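Local structure of type III effector NopAA (Sinorhizobium fredii USDA 257, 6SDU) at residues A[105-110]-A[118-123]; A[109-114]-A[211-216]. The protein hydrolyses xyloglucan as a type III secreted effector of glycosyl hydrolase family 12, and probably also acts as a cellulase. All coordinates share one frame; numbering follows the deposited sequence.

Contact 1. Residues A[105-110]-A[118-123]; sequences DVAYDI and EIMLWT
D105 lies over one face of the W122 indole. Its CB makes a CH-pi contact 3.7 Å from the centroid of the six-membered ring, CG follows above CZ2 and CH2, and at the tip OD1 sits 3.6 Å from W122 CE2 while OD2 stands above CH2. With CG turned between the backbone N and the carbonyl carbon (chi1 57°), the carboxylate stacks within 5° of the ring plane. D105 OD1 also lies close to the carboxylate of E217, a residue of the sugar pocket. W122 and M120 both touch the bound beta-D-glucopyranose, so this face of the 103-112/117-125 antiparallel hairpin forms part of the floor of the sugar cleft in the GH12 beta-sandwich. Next to them D109 OD1 comes within 2.6 Å of E118 OE2, the two carboxylates crossing with their planes 70° apart; D109 OD2 accepts a hydrogen bond from W111 NE1, and H173 binds E118 OE1. On the reverse face, toward helix 191-200, I110 CD1 meets L121 CD1 at 4.0 Å, and Y108 CB packs on L121 CB. Paired backbone bonds join Y108 to L121 and I110 to I119. T123 N reaches V106 O at 3.0 Å.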
loop_
_atom_site.group_PDB
_atom_site.type_symbol
_atom_site.label_atom_id
_atom_site.label_comp_id
_atom_site.label_asym_id
_atom_site.label_seq_id
_atom_site.Cartn_x
_atom_site.Cartn_y
_atom_site.Cartn_z
ATOM N N ASP A 105 -2.398 6.561 -4.583
ATOM C CA ASP A 105 -3.155 5.406 -4.147
ATOM C C ASP A 105 -2.720 5.088 -2.727
ATOM O O ASP A 105 -1.531 5.091 -2.430
ATOM C CB ASP A 105 -2.969 4.226 -5.092
ATOM C CG ASP A 105 -1.511 3.814 -5.254
ATOM O OD1 ASP A 105 -1.041 2.926 -4.489
ATOM O OD2 ASP A 105 -0.851 4.344 -6.175
ATOM N N VAL A 106 -3.693 4.956 -1.831
ATOM C CA VAL A 106 -3.452 4.530 -0.463
ATOM C C VAL A 106 -3.479 3.005 -0.502
ATOM O O VAL A 106 -4.471 2.420 -0.950
ATOM C CB VAL A 106 -4.525 5.094 0.488
ATOM C CG1 VAL A 106 -4.287 4.627 1.906
ATOM C CG2 VAL A 106 -4.509 6.622 0.441
ATOM N N ALA A 107 -2.400 2.349 -0.069
ATOM C CA ALA A 107 -2.359 0.899 -0.256
ATOM C C ALA A 107 -1.628 0.173 0.865
ATOM O O ALA A 107 -0.668 0.695 1.441
ATOM C CB ALA A 107 -1.668 0.536 -1.580
ATOM N N TYR A 108 -2.069 -1.077 1.117
ATOM C CA TYR A 108 -1.294 -2.053 1.868
ATOM C C TYR A 108 -0.186 -2.555 0.956
ATOM O O TYR A 108 -0.393 -2.721 -0.251
ATOM C CB TYR A 108 -2.158 -3.254 2.288
ATOM C CG TYR A 108 -2.926 -3.017 3.547
ATOM C CD1 TYR A 108 -2.328 -3.185 4.788
ATOM C CD2 TYR A 108 -4.238 -2.570 3.498
ATOM C CE1 TYR A 108 -3.029 -2.942 5.956
ATOM C CE2 TYR A 108 -4.953 -2.329 4.661
ATOM C CZ TYR A 108 -4.334 -2.501 5.886
ATOM O OH TYR A 108 -5.021 -2.257 7.051
ATOM N N ASP A 109 0.999 -2.752 1.518
ATOM C CA ASP A 109 2.148 -3.290 0.788
ATOM C C ASP A 109 2.659 -4.476 1.602
ATOM O O ASP A 109 3.280 -4.298 2.651
ATOM C CB ASP A 109 3.224 -2.215 0.591
ATOM C CG ASP A 109 4.044 -2.405 -0.693
ATOM O OD1 ASP A 109 3.525 -2.935 -1.705
ATOM O OD2 ASP A 109 5.233 -2.035 -0.677
ATOM N N ILE A 110 2.363 -5.691 1.155
ATOM C CA ILE A 110 2.707 -6.897 1.891
ATOM C C ILE A 110 3.815 -7.631 1.142
ATOM O O ILE A 110 3.682 -7.919 -0.053
ATOM C CB ILE A 110 1.467 -7.782 2.102
ATOM C CG1 ILE A 110 0.409 -7.007 2.871
ATOM C CG2 ILE A 110 1.821 -9.118 2.855
ATOM C CD1 ILE A 110 -0.990 -7.434 2.553
ATOM N N GLU A 118 5.285 -9.389 -3.918
ATOM C CA GLU A 118 4.699 -8.182 -3.353
ATOM C C GLU A 118 3.191 -8.233 -3.576
ATOM O O GLU A 118 2.735 -8.453 -4.707
ATOM C CB GLU A 118 5.310 -6.950 -4.030
ATOM C CG GLU A 118 4.943 -5.673 -3.410
ATOM C CD GLU A 118 5.365 -4.466 -4.255
ATOM O OE1 GLU A 118 6.036 -4.641 -5.301
ATOM O OE2 GLU A 118 5.010 -3.345 -3.860
ATOM N N ILE A 119 2.416 -8.083 -2.503
ATOM C CA ILE A 119 0.952 -8.072 -2.582
ATOM C C ILE A 119 0.456 -6.700 -2.122
ATOM O O ILE A 119 0.737 -6.278 -0.989
ATOM C CB ILE A 119 0.312 -9.196 -1.754
ATOM C CG1 ILE A 119 0.808 -10.572 -2.239
ATOM C CG2 ILE A 119 -1.244 -9.091 -1.814
ATOM C CD1 ILE A 119 2.038 -11.089 -1.506
ATOM N N MET A 120 -0.263 -6.001 -3.003
ATOM C CA MET A 120 -0.785 -4.661 -2.743
ATOM C C MET A 120 -2.299 -4.710 -2.616
ATOM O O MET A 120 -2.973 -5.418 -3.375
ATOM C CB MET A 120 -0.418 -3.674 -3.861
ATOM C CG MET A 120 1.076 -3.530 -4.204
ATOM S SD MET A 120 1.400 -1.949 -5.035
ATOM C CE MET A 120 1.310 -0.855 -3.624
ATOM N N LEU A 121 -2.830 -3.973 -1.653
ATOM C CA LEU A 121 -4.270 -3.813 -1.492
ATOM C C LEU A 121 -4.549 -2.316 -1.491
ATOM O O LEU A 121 -4.175 -1.626 -0.543
ATOM C CB LEU A 121 -4.788 -4.471 -0.206
ATOM C CG LEU A 121 -4.187 -5.830 0.206
ATOM C CD1 LEU A 121 -4.669 -6.231 1.614
ATOM C CD2 LEU A 121 -4.542 -6.900 -0.813
ATOM N N TRP A 122 -5.153 -1.817 -2.572
ATOM C CA TRP A 122 -5.483 -0.391 -2.725
ATOM C C TRP A 122 -6.852 -0.107 -2.094
ATOM O O TRP A 122 -7.879 -0.566 -2.600
ATOM C CB TRP A 122 -5.496 0.000 -4.205
ATOM C CG TRP A 122 -4.149 -0.065 -4.942
ATOM C CD1 TRP A 122 -3.057 -0.836 -4.621
ATOM C CD2 TRP A 122 -3.789 0.660 -6.130
ATOM N NE1 TRP A 122 -2.036 -0.622 -5.526
ATOM C CE2 TRP A 122 -2.458 0.292 -6.459
ATOM C CE3 TRP A 122 -4.455 1.601 -6.938
ATOM C CZ2 TRP A 122 -1.781 0.823 -7.569
ATOM C CZ3 TRP A 122 -3.778 2.141 -8.046
ATOM C CH2 TRP A 122 -2.452 1.750 -8.341
ATOM N N THR A 123 -6.878 0.668 -1.011
ATOM C CA THR A 123 -8.154 0.978 -0.359
ATOM C C THR A 123 -8.834 2.223 -0.928
ATOM O O THR A 123 -10.057 2.242 -1.046
ATOM C CB THR A 123 -7.964 1.152 1.149
ATOM O OG1 THR A 123 -7.089 2.270 1.410
ATOM C CG2 THR A 123 -7.409 -0.127 1.762
#

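Contact 2. Residues A[109-114]-A[211-216]; sequences DIWDSS and SVQYGV
S211 meets W111 through its main chain: W111 N gives a nearly straight bond to S211 O (2.9 Å, 169°), and S211 N returns a longer one to W111 O at 3.3 Å. The same S211 O also receives the CA-H of I110 and lies at the edge of the W111 indole, near its plane. V212 turns to the other face of the sheet, where its CG2 lies 4.3 Å from I110 CG1, a loose apolar contact continued beneath by W232 and V234 of strand 225-236. Q213 brings the walk back to the face of D109 and W111. Its backbone is gripped twice by D109, with D109 N bonded to Q213 O and Q213 N to D109 O at 2.7 Å. From there the glutamine runs alongside the D109 side chain, pointing the same way; CG is anti to the carbonyl carbon (chi1 -57°) and the chain beyond is extended, which brings OE1 up to the pyrrole edge of W111. The indole NE1 is shared there: it donates to D109 OD2 at 2.9 Å, from above the carboxylate plane, and only weakly to Q213 OE1 at 3.3 Å. These two acceptor oxygens are themselves 3.2 Å apart, so the N-H lying near both probably eases their closeness. Amide and indole planes stand 62° apart. Past Q213 the strand leaves these partners, and Y214 turns toward Y108 and W232 between the sheets. V212 and Y214 thus face the second sheet, while D109, W111 and Q213 lie on the face that holds the sugar, as expected of the antiparallel beta-sandwich jelly roll of glycosyl hydrolase family 12.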
loop_
_atom_site.group_PDB
_atom_site.type_symbol
_atom_site.label_atom_id
_atom_site.label_comp_id
_atom_site.label_asym_id
_atom_site.label_seq_id
_atom_site.Cartn_x
_atom_site.Cartn_y
_atom_site.Cartn_z
ATOM N N ASP A 109 0.999 -2.752 1.518
ATOM C CA ASP A 109 2.148 -3.290 0.788
ATOM C C ASP A 109 2.659 -4.476 1.602
ATOM O O ASP A 109 3.280 -4.298 2.651
ATOM C CB ASP A 109 3.224 -2.215 0.591
ATOM C CG ASP A 109 4.044 -2.405 -0.693
ATOM O OD1 ASP A 109 3.525 -2.935 -1.705
ATOM O OD2 ASP A 109 5.233 -2.035 -0.677
ATOM N N ILE A 110 2.363 -5.691 1.155
ATOM C CA ILE A 110 2.707 -6.897 1.891
ATOM C C ILE A 110 3.815 -7.631 1.142
ATOM O O ILE A 110 3.682 -7.919 -0.053
ATOM C CB ILE A 110 1.467 -7.782 2.102
ATOM C CG1 ILE A 110 0.409 -7.007 2.871
ATOM C CG2 ILE A 110 1.821 -9.118 2.855
ATOM C CD1 ILE A 110 -0.990 -7.434 2.553
ATOM N N TRP A 111 4.905 -7.940 1.844
ATOM C CA TRP A 111 6.067 -8.581 1.245
ATOM C C TRP A 111 6.330 -9.948 1.864
ATOM O O TRP A 111 6.009 -10.195 3.025
ATOM C CB TRP A 111 7.314 -7.742 1.435
ATOM C CG TRP A 111 7.287 -6.418 0.758
ATOM C CD1 TRP A 111 6.774 -5.231 1.241
ATOM C CD2 TRP A 111 7.789 -6.144 -0.545
ATOM N NE1 TRP A 111 6.934 -4.231 0.291
ATOM C CE2 TRP A 111 7.568 -4.769 -0.803
ATOM C CE3 TRP A 111 8.404 -6.930 -1.525
ATOM C CZ2 TRP A 111 7.960 -4.165 -1.997
ATOM C CZ3 TRP A 111 8.793 -6.333 -2.717
ATOM C CH2 TRP A 111 8.566 -4.962 -2.945
ATOM N N ASP A 112 6.932 -10.836 1.094
ATOM C CA ASP A 112 7.444 -12.035 1.727
ATOM C C ASP A 112 8.882 -11.772 2.164
ATOM O O ASP A 112 9.479 -10.750 1.816
ATOM C CB ASP A 112 7.323 -13.235 0.795
ATOM C CG ASP A 112 8.208 -13.152 -0.423
ATOM O OD1 ASP A 112 8.515 -12.038 -0.894
ATOM O OD2 ASP A 112 8.581 -14.231 -0.927
ATOM N N SER A 113 9.431 -12.678 2.979
ATOM C CA SER A 113 10.759 -12.432 3.547
ATOM C C SER A 113 11.838 -12.308 2.479
ATOM O O SER A 113 12.777 -11.517 2.637
ATOM C CB SER A 113 11.119 -13.529 4.547
ATOM O OG SER A 113 10.349 -13.345 5.719
ATOM N N SER A 114 11.697 -13.035 1.374
ATOM C CA SER A 114 12.678 -13.004 0.298
ATOM C C SER A 114 12.513 -11.805 -0.627
ATOM O O SER A 114 13.401 -11.554 -1.444
ATOM C CB SER A 114 12.535 -14.267 -0.538
ATOM O OG SER A 114 11.273 -14.272 -1.185
ATOM N N SER A 211 6.821 -8.595 5.745
ATOM C CA SER A 211 6.395 -7.291 6.233
ATOM C C SER A 211 4.984 -6.936 5.771
ATOM O O SER A 211 4.619 -7.176 4.617
ATOM C CB SER A 211 7.379 -6.227 5.746
ATOM O OG SER A 211 7.234 -5.042 6.494
ATOM N N VAL A 212 4.206 -6.321 6.660
ATOM C CA VAL A 212 2.922 -5.723 6.312
ATOM C C VAL A 212 3.111 -4.211 6.372
ATOM O O VAL A 212 3.437 -3.669 7.434
ATOM C CB VAL A 212 1.784 -6.169 7.246
ATOM C CG1 VAL A 212 0.542 -5.297 7.006
ATOM C CG2 VAL A 212 1.428 -7.606 7.006
ATOM N N GLN A 213 2.947 -3.528 5.241
ATOM C CA GLN A 213 3.124 -2.076 5.175
ATOM C C GLN A 213 1.825 -1.363 4.795
ATOM O O GLN A 213 0.942 -1.948 4.158
ATOM C CB GLN A 213 4.222 -1.703 4.174
ATOM C CG GLN A 213 5.546 -2.339 4.481
ATOM C CD GLN A 213 6.607 -2.119 3.409
ATOM O OE1 GLN A 213 6.326 -1.680 2.286
ATOM N NE2 GLN A 213 7.837 -2.452 3.752
ATOM N N TYR A 214 1.709 -0.091 5.197
ATOM C CA TYR A 214 0.572 0.733 4.804
ATOM C C TYR A 214 0.993 2.193 4.641
ATOM O O TYR A 214 1.658 2.750 5.518
ATOM C CB TYR A 214 -0.577 0.632 5.818
ATOM C CG TYR A 214 -1.901 1.121 5.267
ATOM C CD1 TYR A 214 -2.551 0.434 4.243
ATOM C CD2 TYR A 214 -2.507 2.278 5.769
ATOM C CE1 TYR A 214 -3.788 0.881 3.741
ATOM C CE2 TYR A 214 -3.737 2.737 5.276
ATOM C CZ TYR A 214 -4.367 2.041 4.257
ATOM O OH TYR A 214 -5.584 2.503 3.762
ATOM N N GLY A 215 0.562 2.813 3.547
ATOM C CA GLY A 215 0.918 4.199 3.291
ATOM C C GLY A 215 0.278 4.686 2.014
ATOM O O GLY A 215 -0.782 4.191 1.627
ATOM N N VAL A 216 0.890 5.698 1.386
ATOM C CA VAL A 216 0.377 6.254 0.135
ATOM C C VAL A 216 1.507 6.376 -0.893
ATOM O O VAL A 216 2.566 6.959 -0.611
ATOM C CB VAL A 216 -0.352 7.604 0.377
ATOM C CG1 VAL A 216 0.532 8.616 1.049
ATOM C CG2 VAL A 216 -0.960 8.164 -0.907
#

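In the fold
From the N terminus, strand 103-112 is the first of these elements to be laid down, and both contacts start from it. Contact 1 closes almost at once, through the short turn into strand 117-125. Contact 2 closes 97 residues later, when strand 208-218 returns to the opposite edge of 103-112 after helix 191-200, so the hairpin partner 118-123 is nested inside the larger loop. Strand 103-112 is thus the middle of three neighbours in one sheet, with D109 and I110 serving both contacts. T123 OG1 and Y214 OH, 2.8 Å apart and probably hydrogen-bonded, link the outer two strands past V106.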